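Local atomic coordinates of alcohol oxidase (Myceliophthora thermophila, PDB entry 6F74), a protein that binds flavin-adenine dinucleotide through a covalent link and, as a VAO-type flavoprotein oxidase, probably oxidises its substrate at the expense of molecular oxygen. Residues A[154-159]-A[173-178]; A[210-215]-A[234-239]. One frame throughout, in Å; residues are numbered along the deposited sequence.

In the fold
Both contacts are buried in the FAD-binding domain, and both touch the same cofactor. Interaction 1 pairs the ends of the parallel strands 152-155 and 171-174, then lets residues 156-159 run along the adenine half and the pyrophosphate to the covalent flavin bond. Interaction 2 ties the start of helix 212-221 to the loop before helix 239-242, which approaches the diphosphate and flavin. The first is rich in hydroxyls and backbone N-H groups aimed at FAD; the second joins two backbone bonds to an apolar cluster round W212 and uses glycines where FAD lies close. They meet where T157 packs on Q211 and G235, and H159 on P234.

Interaction 1: residues A[154-159]-A[173-178]; sequences TSSTGH and LWLHSF. With FAD (flavin-adenine dinucleotide), chain I.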
loop_
_atom_site.group_PDB
_atom_site.type_symbol
_atom_site.label_atom_id
_atom_site.label_comp_id
_atom_site.label_asym_id
_atom_site.label_seq_id
_atom_site.Cartn_x
_atom_site.Cartn_y
_atom_site.Cartn_z
ATOM N N THR A 154 -10.949 -10.740 3.379
ATOM C CA THR A 154 -11.578 -9.493 2.944
ATOM C C THR A 154 -10.725 -8.852 1.856
ATOM O O THR A 154 -9.528 -8.698 2.022
ATOM C CB THR A 154 -11.784 -8.534 4.143
ATOM O OG1 THR A 154 -12.633 -9.170 5.119
ATOM C CG2 THR A 154 -12.417 -7.175 3.704
ATOM N N SER A 155 -11.355 -8.503 0.735
ATOM C CA SER A 155 -10.673 -7.780 -0.339
ATOM C C SER A 155 -11.565 -6.671 -0.862
ATOM O O SER A 155 -12.703 -6.925 -1.234
ATOM C CB SER A 155 -10.298 -8.744 -1.440
ATOM O OG SER A 155 -9.576 -8.126 -2.479
ATOM N N SER A 156 -11.058 -5.438 -0.847
ATOM C CA SER A 156 -11.701 -4.342 -1.605
ATOM C C SER A 156 -11.229 -4.304 -3.047
ATOM O O SER A 156 -12.050 -4.098 -3.934
ATOM C CB SER A 156 -11.456 -2.995 -0.953
ATOM O OG SER A 156 -12.164 -2.925 0.288
ATOM N N THR A 157 -9.919 -4.501 -3.266
ATOM C CA THR A 157 -9.308 -4.403 -4.601
ATOM C C THR A 157 -8.229 -5.450 -4.986
ATOM O O THR A 157 -7.894 -5.571 -6.165
ATOM C CB THR A 157 -8.627 -3.009 -4.786
ATOM O OG1 THR A 157 -7.482 -2.916 -3.924
ATOM C CG2 THR A 157 -9.630 -1.854 -4.493
ATOM N N GLY A 158 -7.679 -6.184 -4.028
ATOM C CA GLY A 158 -6.536 -7.050 -4.280
ATOM C C GLY A 158 -5.215 -6.346 -4.562
ATOM O O GLY A 158 -4.280 -6.956 -5.081
ATOM N N HIS A 159 -5.107 -5.086 -4.153
ATOM C CA HIS A 159 -3.862 -4.341 -4.316
ATOM C C HIS A 159 -2.758 -4.771 -3.376
ATOM O O HIS A 159 -1.628 -4.428 -3.630
ATOM C CB HIS A 159 -4.071 -2.804 -4.142
ATOM C CG HIS A 159 -4.163 -2.080 -5.445
ATOM N ND1 HIS A 159 -3.052 -1.759 -6.227
ATOM C CD2 HIS A 159 -5.254 -1.791 -6.197
ATOM C CE1 HIS A 159 -3.496 -1.146 -7.322
ATOM N NE2 HIS A 159 -4.812 -1.176 -7.337
ATOM N N LEU A 173 -14.696 -12.327 1.131
ATOM C CA LEU A 173 -15.644 -11.238 1.072
ATOM C C LEU A 173 -15.079 -10.205 0.131
ATOM O O LEU A 173 -14.199 -9.408 0.522
ATOM C CB LEU A 173 -15.854 -10.649 2.467
ATOM C CG LEU A 173 -16.784 -9.428 2.523
ATOM C CD1 LEU A 173 -18.203 -9.783 2.108
ATOM C CD2 LEU A 173 -16.734 -8.880 3.928
ATOM N N TRP A 174 -15.558 -10.222 -1.108
ATOM C CA TRP A 174 -15.118 -9.261 -2.145
ATOM C C TRP A 174 -16.037 -8.030 -2.163
ATOM O O TRP A 174 -17.223 -8.123 -2.477
ATOM C CB TRP A 174 -15.131 -9.963 -3.496
ATOM C CG TRP A 174 -14.461 -9.239 -4.621
ATOM C CD1 TRP A 174 -13.378 -8.385 -4.547
ATOM C CD2 TRP A 174 -14.805 -9.325 -5.998
ATOM N NE1 TRP A 174 -13.050 -7.935 -5.807
ATOM C CE2 TRP A 174 -13.905 -8.500 -6.715
ATOM C CE3 TRP A 174 -15.774 -10.033 -6.703
ATOM C CZ2 TRP A 174 -13.950 -8.369 -8.108
ATOM C CZ3 TRP A 174 -15.831 -9.898 -8.094
ATOM C CH2 TRP A 174 -14.918 -9.064 -8.776
ATOM N N LEU A 175 -15.476 -6.872 -1.813
ATOM C CA LEU A 175 -16.251 -5.644 -1.627
ATOM C C LEU A 175 -16.256 -4.715 -2.825
ATOM O O LEU A 175 -16.816 -3.626 -2.758
ATOM C CB LEU A 175 -15.744 -4.931 -0.381
ATOM C CG LEU A 175 -15.938 -5.757 0.905
ATOM C CD1 LEU A 175 -15.217 -5.064 2.054
ATOM C CD2 LEU A 175 -17.413 -5.965 1.241
ATOM N N HIS A 176 -15.689 -5.151 -3.943
ATOM C CA HIS A 176 -15.449 -4.270 -5.103
ATOM C C HIS A 176 -16.734 -3.657 -5.677
ATOM O O HIS A 176 -16.716 -2.550 -6.173
ATOM C CB HIS A 176 -14.653 -5.036 -6.150
ATOM C CG HIS A 176 -14.269 -4.232 -7.345
ATOM N ND1 HIS A 176 -14.704 -4.539 -8.610
ATOM C CD2 HIS A 176 -13.452 -3.164 -7.475
ATOM C CE1 HIS A 176 -14.197 -3.674 -9.467
ATOM N NE2 HIS A 176 -13.404 -2.856 -8.810
ATOM N N SER A 177 -17.864 -4.355 -5.590
ATOM C CA SER A 177 -19.169 -3.779 -6.010
ATOM C C SER A 177 -20.056 -3.290 -4.862
ATOM O O SER A 177 -21.263 -3.113 -5.048
ATOM C CB SER A 177 -19.955 -4.790 -6.846
ATOM O OG SER A 177 -19.157 -5.308 -7.885
ATOM N N PHE A 178 -19.486 -3.070 -3.680
ATOM C CA PHE A 178 -20.238 -2.569 -2.540
ATOM C C PHE A 178 -20.080 -1.071 -2.566
ATOM O O PHE A 178 -19.147 -0.524 -1.974
ATOM C CB PHE A 178 -19.735 -3.198 -1.232
ATOM C CG PHE A 178 -20.453 -2.704 -0.011
ATOM C CD1 PHE A 178 -21.791 -3.009 0.204
ATOM C CD2 PHE A 178 -19.789 -1.916 0.926
ATOM C CE1 PHE A 178 -22.454 -2.544 1.327
ATOM C CE2 PHE A 178 -20.448 -1.477 2.075
ATOM C CZ PHE A 178 -21.789 -1.781 2.264
HETATM P PA FAD I . -6.818 -4.987 -0.593
HETATM O O1A FAD I . -5.812 -6.028 -1.077
HETATM O O2A FAD I . -8.206 -5.098 -1.139
HETATM O O5B FAD I . -6.839 -5.061 0.984
HETATM C C5B FAD I . -5.684 -4.729 1.704
HETATM C C4B FAD I . -5.864 -5.161 3.149
HETATM O O4B FAD I . -6.932 -4.392 3.677
HETATM C C3B FAD I . -6.256 -6.599 3.373
HETATM O O3B FAD I . -5.765 -6.978 4.664
HETATM C C2B FAD I . -7.762 -6.572 3.459
HETATM O O2B FAD I . -8.342 -7.558 4.321
HETATM C C1B FAD I . -8.011 -5.223 4.078
HETATM N N9A FAD I . -9.257 -4.553 3.693
HETATM C C8A FAD I . -9.554 -4.040 2.491
HETATM N N7A FAD I . -10.770 -3.461 2.502
HETATM C C5A FAD I . -11.248 -3.601 3.735
HETATM C C6A FAD I . -12.486 -3.191 4.397
HETATM N N6A FAD I . -13.395 -2.520 3.654
HETATM N N1A FAD I . -12.640 -3.526 5.705
HETATM C C2A FAD I . -11.678 -4.207 6.381
HETATM N N3A FAD I . -10.498 -4.594 5.832
HETATM C C4A FAD I . -10.248 -4.310 4.528
HETATM N N1 FAD I . -0.059 3.058 -1.079
HETATM C C2 FAD I . 0.271 4.338 -0.795
HETATM O O2 FAD I . 0.365 4.685 0.411
HETATM N N3 FAD I . 0.474 5.257 -1.760
HETATM C C4 FAD I . 0.399 4.958 -3.069
HETATM O O4 FAD I . 0.607 5.807 -3.961
HETATM C C4X FAD I . 0.062 3.575 -3.466
HETATM N N5 FAD I . -0.019 3.214 -4.763
HETATM C C5X FAD I . -0.340 1.939 -5.096
HETATM C C6 FAD I . -0.438 1.588 -6.442
HETATM C C7 FAD I . -0.781 0.306 -6.835
HETATM C C7M FAD I . -0.818 0.093 -8.329
HETATM C C8 FAD I . -1.068 -0.726 -5.799
HETATM C C8M FAD I . -1.497 -2.146 -6.143
HETATM C C9 FAD I . -0.947 -0.387 -4.456
HETATM C C9A FAD I . -0.602 0.912 -4.044
HETATM N N10 FAD I . -0.502 1.303 -2.680
HETATM C C10 FAD I . -0.164 2.626 -2.366
HETATM C "C1'" FAD I . -0.653 0.347 -1.558
HETATM C "C2'" FAD I . -1.953 0.253 -0.830
HETATM O "O2'" FAD I . -1.977 1.307 0.129
HETATM C "C3'" FAD I . -2.018 -1.082 -0.080
HETATM O "O3'" FAD I . -1.723 -2.192 -0.948
HETATM C "C4'" FAD I . -3.370 -1.291 0.587
HETATM O "O4'" FAD I . -3.372 -2.542 1.281
HETATM C "C5'" FAD I . -4.502 -1.243 -0.428
HETATM O "O5'" FAD I . -5.751 -1.428 0.214
HETATM P P FAD I . -6.854 -2.088 -0.709
HETATM O O1P FAD I . -6.908 -1.374 -2.031
HETATM O O2P FAD I . -8.084 -2.202 0.128
HETATM O O3P FAD I . -6.177 -3.539 -0.948
#
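CD1 of L175 meets CG2 of T154 at 3.9 Å, and the same methyl lies 3.5 Å from N6A of FAD. T154 has OG1 beside the backbone N (chi1 -60°), which leaves CG2 anti to that N, 3.7 Å from C4A of FAD, so two branched side chains give the adenine an apolar seat. Behind them the strands run parallel: S155 N gives a straight bond to L173 O, and L175 N returns one to S155 O (2.8 Å, 173°). The edge of the W174 indole also faces S155 O, its CD1 3.7 Å away, while CB of H176 touches S156 O. Small hydroxyl residues suit the segment beyond the strand, where backbone and side chains both lie within bonding distance of the cofactor. With OG beside the backbone N (chi1 -69°), S156 donates from it to N7A of FAD at 2.7 Å, while T154 O accepts from the ribose O2B. Three successive N-H groups converge on the phosphate oxygen O2A: that of T157 is nearly straight, that of G158 longer, that of S156 weak. T157 OG1 donates to O1P and accepts from H159 N, closing an ST turn, and G158 adopts a positive phi, readily reached without a side chain. H159 ND1 is covalently bonded to C8M of the flavin, and its NE2 is hydrogen-bonded to S233. A strand ending in a loop wrapped round the pyrophosphate, followed by a flavinylated histidine, is characteristic of the covalent FAD site of VAO/PCMH-type flavoproteins.

Interaction 2: residues A[210-215]-A[234-239]; sequences YQWRDV and PGAIGG. With FAD (flavin-adenine dinucleotide), chain I.
Q211 and G235 bring their backbones together in a single bridge, with A236 N donating to Y210 O (2.8 Å, 171°) and W212 N to P234 O. A water adds a third tie, giving a hydrogen to Y210 O and accepting one from I237 N, so Y210 O holds two partners. Beside these bonds the side chains pack. CG of W212 is anti to its carbonyl carbon (chi1 -79°), which swings the indole back over residues 234-236. A236 sits on one face of it: CA lies 4.0 Å from the centroid of the five-membered ring in a CH-pi contact, and CB stands 3.9 Å above the ring plane. CB of A236 also meets CG2 of V215 at 3.9 Å. The small methyl suits a place bounded by a flat ring and a branched side chain, with I206 also touching it. W240 packs edge-to-face against W212. A serine in place of W212 would probably leave A236 without the ring it lies on and W240 without its aromatic partner, opening a gap beside the loop. At the N-cap, D214 OD2 accepts from Q211 N with its anti lone pair, the aspartate half of a capping box, while Q211 NE2 reaches S233 O. On the far side G235 N donates to FAD O1P at 2.8 Å, and CG of P234 packs 3.6 Å from C9A of the flavin. G238 and G239 run so close to FAD that the absence of a side chain suits both positions. The chemistry is thus two-sided: backbone bonds and indole packing hold one side of the loop, consistent with its G235 N-H and glycine backbone being held close to the cofactor on the other.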
loop_
_atom_site.group_PDB
_atom_site.type_symbol
_atom_site.label_atom_id
_atom_site.label_comp_id
_atom_site.label_asym_id
_atom_site.label_seq_id
_atom_site.Cartn_x
_atom_site.Cartn_y
_atom_site.Cartn_z
ATOM N N TYR A 210 -15.046 2.117 -2.406
ATOM C CA TYR A 210 -14.631 2.827 -3.584
ATOM C C TYR A 210 -13.100 2.835 -3.702
ATOM O O TYR A 210 -12.376 2.551 -2.738
ATOM C CB TYR A 210 -15.218 4.238 -3.573
ATOM C CG TYR A 210 -16.687 4.271 -3.889
ATOM C CD1 TYR A 210 -17.130 4.301 -5.218
ATOM C CD2 TYR A 210 -17.647 4.270 -2.875
ATOM C CE1 TYR A 210 -18.466 4.327 -5.535
ATOM C CE2 TYR A 210 -19.002 4.308 -3.178
ATOM C CZ TYR A 210 -19.407 4.327 -4.514
ATOM O OH TYR A 210 -20.756 4.372 -4.836
ATOM N N GLN A 211 -12.641 3.122 -4.906
ATOM C CA GLN A 211 -11.219 3.341 -5.189
ATOM C C GLN A 211 -10.972 4.841 -5.145
ATOM O O GLN A 211 -11.929 5.631 -5.127
ATOM C CB GLN A 211 -10.859 2.740 -6.530
ATOM C CG GLN A 211 -10.981 1.225 -6.533
ATOM C CD GLN A 211 -10.991 0.661 -7.947
ATOM O OE1 GLN A 211 -12.021 0.691 -8.606
ATOM N NE2 GLN A 211 -9.858 0.120 -8.404
ATOM N N TRP A 212 -9.702 5.236 -5.060
ATOM C CA TRP A 212 -9.362 6.666 -5.065
ATOM C C TRP A 212 -9.857 7.403 -6.312
ATOM O O TRP A 212 -10.308 8.569 -6.212
ATOM C CB TRP A 212 -7.869 6.905 -4.841
ATOM C CG TRP A 212 -7.573 6.774 -3.402
ATOM C CD1 TRP A 212 -6.841 5.814 -2.808
ATOM C CD2 TRP A 212 -8.078 7.616 -2.360
ATOM N NE1 TRP A 212 -6.845 6.002 -1.439
ATOM C CE2 TRP A 212 -7.606 7.100 -1.144
ATOM C CE3 TRP A 212 -8.887 8.754 -2.342
ATOM C CZ2 TRP A 212 -7.901 7.683 0.082
ATOM C CZ3 TRP A 212 -9.178 9.341 -1.115
ATOM C CH2 TRP A 212 -8.692 8.801 0.078
ATOM N N ARG A 213 -9.834 6.722 -7.452
ATOM C CA ARG A 213 -10.333 7.321 -8.683
ATOM C C ARG A 213 -11.746 7.892 -8.473
ATOM O O ARG A 213 -12.021 9.011 -8.857
ATOM C CB ARG A 213 -10.350 6.305 -9.811
ATOM C CG ARG A 213 -10.497 6.981 -11.159
ATOM C CD ARG A 213 -10.277 5.932 -12.272
ATOM N NE ARG A 213 -8.839 5.630 -12.466
ATOM C CZ ARG A 213 -7.977 6.473 -13.027
ATOM N NH1 ARG A 213 -8.403 7.659 -13.515
ATOM N NH2 ARG A 213 -6.688 6.128 -13.156
ATOM N N ASP A 214 -12.599 7.133 -7.812
ATOM C CA ASP A 214 -14.018 7.491 -7.644
ATOM C C ASP A 214 -14.155 8.691 -6.714
ATOM O O ASP A 214 -14.960 9.589 -6.950
ATOM C CB ASP A 214 -14.790 6.292 -7.071
ATOM C CG ASP A 214 -14.553 5.000 -7.853
ATOM O OD1 ASP A 214 -14.884 4.959 -9.042
ATOM O OD2 ASP A 214 -14.016 4.006 -7.294
ATOM N N VAL A 215 -13.340 8.700 -5.662
ATOM C CA VAL A 215 -13.345 9.756 -4.656
ATOM C C VAL A 215 -12.843 11.062 -5.267
ATOM O O VAL A 215 -13.431 12.150 -5.054
ATOM C CB VAL A 215 -12.504 9.349 -3.424
ATOM C CG1 VAL A 215 -12.445 10.460 -2.368
ATOM C CG2 VAL A 215 -13.094 8.109 -2.793
ATOM N N PRO A 234 -5.985 1.911 -6.021
ATOM C CA PRO A 234 -6.193 1.311 -4.707
ATOM C C PRO A 234 -7.455 1.771 -4.006
ATOM O O PRO A 234 -7.948 2.848 -4.278
ATOM C CB PRO A 234 -4.964 1.753 -3.940
ATOM C CG PRO A 234 -3.924 1.864 -4.975
ATOM C CD PRO A 234 -4.645 2.487 -6.124
ATOM N N GLY A 235 -7.934 0.952 -3.084
ATOM C CA GLY A 235 -9.145 1.238 -2.296
ATOM C C GLY A 235 -8.973 2.445 -1.414
ATOM O O GLY A 235 -7.844 2.720 -0.931
ATOM N N ALA A 236 -10.065 3.191 -1.230
ATOM C CA ALA A 236 -10.053 4.388 -0.396
ATOM C C ALA A 236 -10.208 4.086 1.088
ATOM O O ALA A 236 -9.715 4.864 1.900
ATOM C CB ALA A 236 -11.143 5.351 -0.826
ATOM N N ILE A 237 -10.882 2.992 1.456
ATOM C CA ILE A 237 -11.248 2.781 2.860
ATOM C C ILE A 237 -10.740 1.482 3.505
ATOM O O ILE A 237 -11.174 1.160 4.620
ATOM C CB ILE A 237 -12.780 2.962 3.101
ATOM C CG1 ILE A 237 -13.614 1.819 2.512
ATOM C CG2 ILE A 237 -13.217 4.299 2.533
ATOM C CD1 ILE A 237 -15.063 1.874 2.945
ATOM N N GLY A 238 -9.779 0.786 2.882
ATOM C CA GLY A 238 -9.331 -0.519 3.376
ATOM C C GLY A 238 -7.924 -0.426 3.932
ATOM O O GLY A 238 -7.680 0.244 4.938
ATOM N N GLY A 239 -7.005 -1.114 3.277
ATOM C CA GLY A 239 -5.612 -1.112 3.696
ATOM C C GLY A 239 -4.914 0.234 3.563
ATOM O O GLY A 239 -4.001 0.528 4.327
HETATM P PA FAD I . -6.818 -4.987 -0.593
HETATM O O1A FAD I . -5.812 -6.028 -1.077
HETATM O O2A FAD I . -8.206 -5.098 -1.139
HETATM O O5B FAD I . -6.839 -5.061 0.984
HETATM C C5B FAD I . -5.684 -4.729 1.704
HETATM C C4B FAD I . -5.864 -5.161 3.149
HETATM O O4B FAD I . -6.932 -4.392 3.677
HETATM C C3B FAD I . -6.256 -6.599 3.373
HETATM O O3B FAD I . -5.765 -6.978 4.664
HETATM C C2B FAD I . -7.762 -6.572 3.459
HETATM O O2B FAD I . -8.342 -7.558 4.321
HETATM C C1B FAD I . -8.011 -5.223 4.078
HETATM N N9A FAD I . -9.257 -4.553 3.693
HETATM C C8A FAD I . -9.554 -4.040 2.491
HETATM N N7A FAD I . -10.770 -3.461 2.502
HETATM C C5A FAD I . -11.248 -3.601 3.735
HETATM C C6A FAD I . -12.486 -3.191 4.397
HETATM N N6A FAD I . -13.395 -2.520 3.654
HETATM N N1A FAD I . -12.640 -3.526 5.705
HETATM C C2A FAD I . -11.678 -4.207 6.381
HETATM N N3A FAD I . -10.498 -4.594 5.832
HETATM C C4A FAD I . -10.248 -4.310 4.528
HETATM N N1 FAD I . -0.059 3.058 -1.079
HETATM C C2 FAD I . 0.271 4.338 -0.795
HETATM O O2 FAD I . 0.365 4.685 0.411
HETATM N N3 FAD I . 0.474 5.257 -1.760
HETATM C C4 FAD I . 0.399 4.958 -3.069
HETATM O O4 FAD I . 0.607 5.807 -3.961
HETATM C C4X FAD I . 0.062 3.575 -3.466
HETATM N N5 FAD I . -0.019 3.214 -4.763
HETATM C C5X FAD I . -0.340 1.939 -5.096
HETATM C C6 FAD I . -0.438 1.588 -6.442
HETATM C C7 FAD I . -0.781 0.306 -6.835
HETATM C C7M FAD I . -0.818 0.093 -8.329
HETATM C C8 FAD I . -1.068 -0.726 -5.799
HETATM C C8M FAD I . -1.497 -2.146 -6.143
HETATM C C9 FAD I . -0.947 -0.387 -4.456
HETATM C C9A FAD I . -0.602 0.912 -4.044
HETATM N N10 FAD I . -0.502 1.303 -2.680
HETATM C C10 FAD I . -0.164 2.626 -2.366
HETATM C "C1'" FAD I . -0.653 0.347 -1.558
HETATM C "C2'" FAD I . -1.953 0.253 -0.830
HETATM O "O2'" FAD I . -1.977 1.307 0.129
HETATM C "C3'" FAD I . -2.018 -1.082 -0.080
HETATM O "O3'" FAD I . -1.723 -2.192 -0.948
HETATM C "C4'" FAD I . -3.370 -1.291 0.587
HETATM O "O4'" FAD I . -3.372 -2.542 1.281
HETATM C "C5'" FAD I . -4.502 -1.243 -0.428
HETATM O "O5'" FAD I . -5.751 -1.428 0.214
HETATM P P FAD I . -6.854 -2.088 -0.709
HETATM O O1P FAD I . -6.908 -1.374 -2.031
HETATM O O2P FAD I . -8.084 -2.202 0.128
HETATM O O3P FAD I . -6.177 -3.539 -0.948
HETATM O O HOH W 1 -11.850 0.879 -0.329
#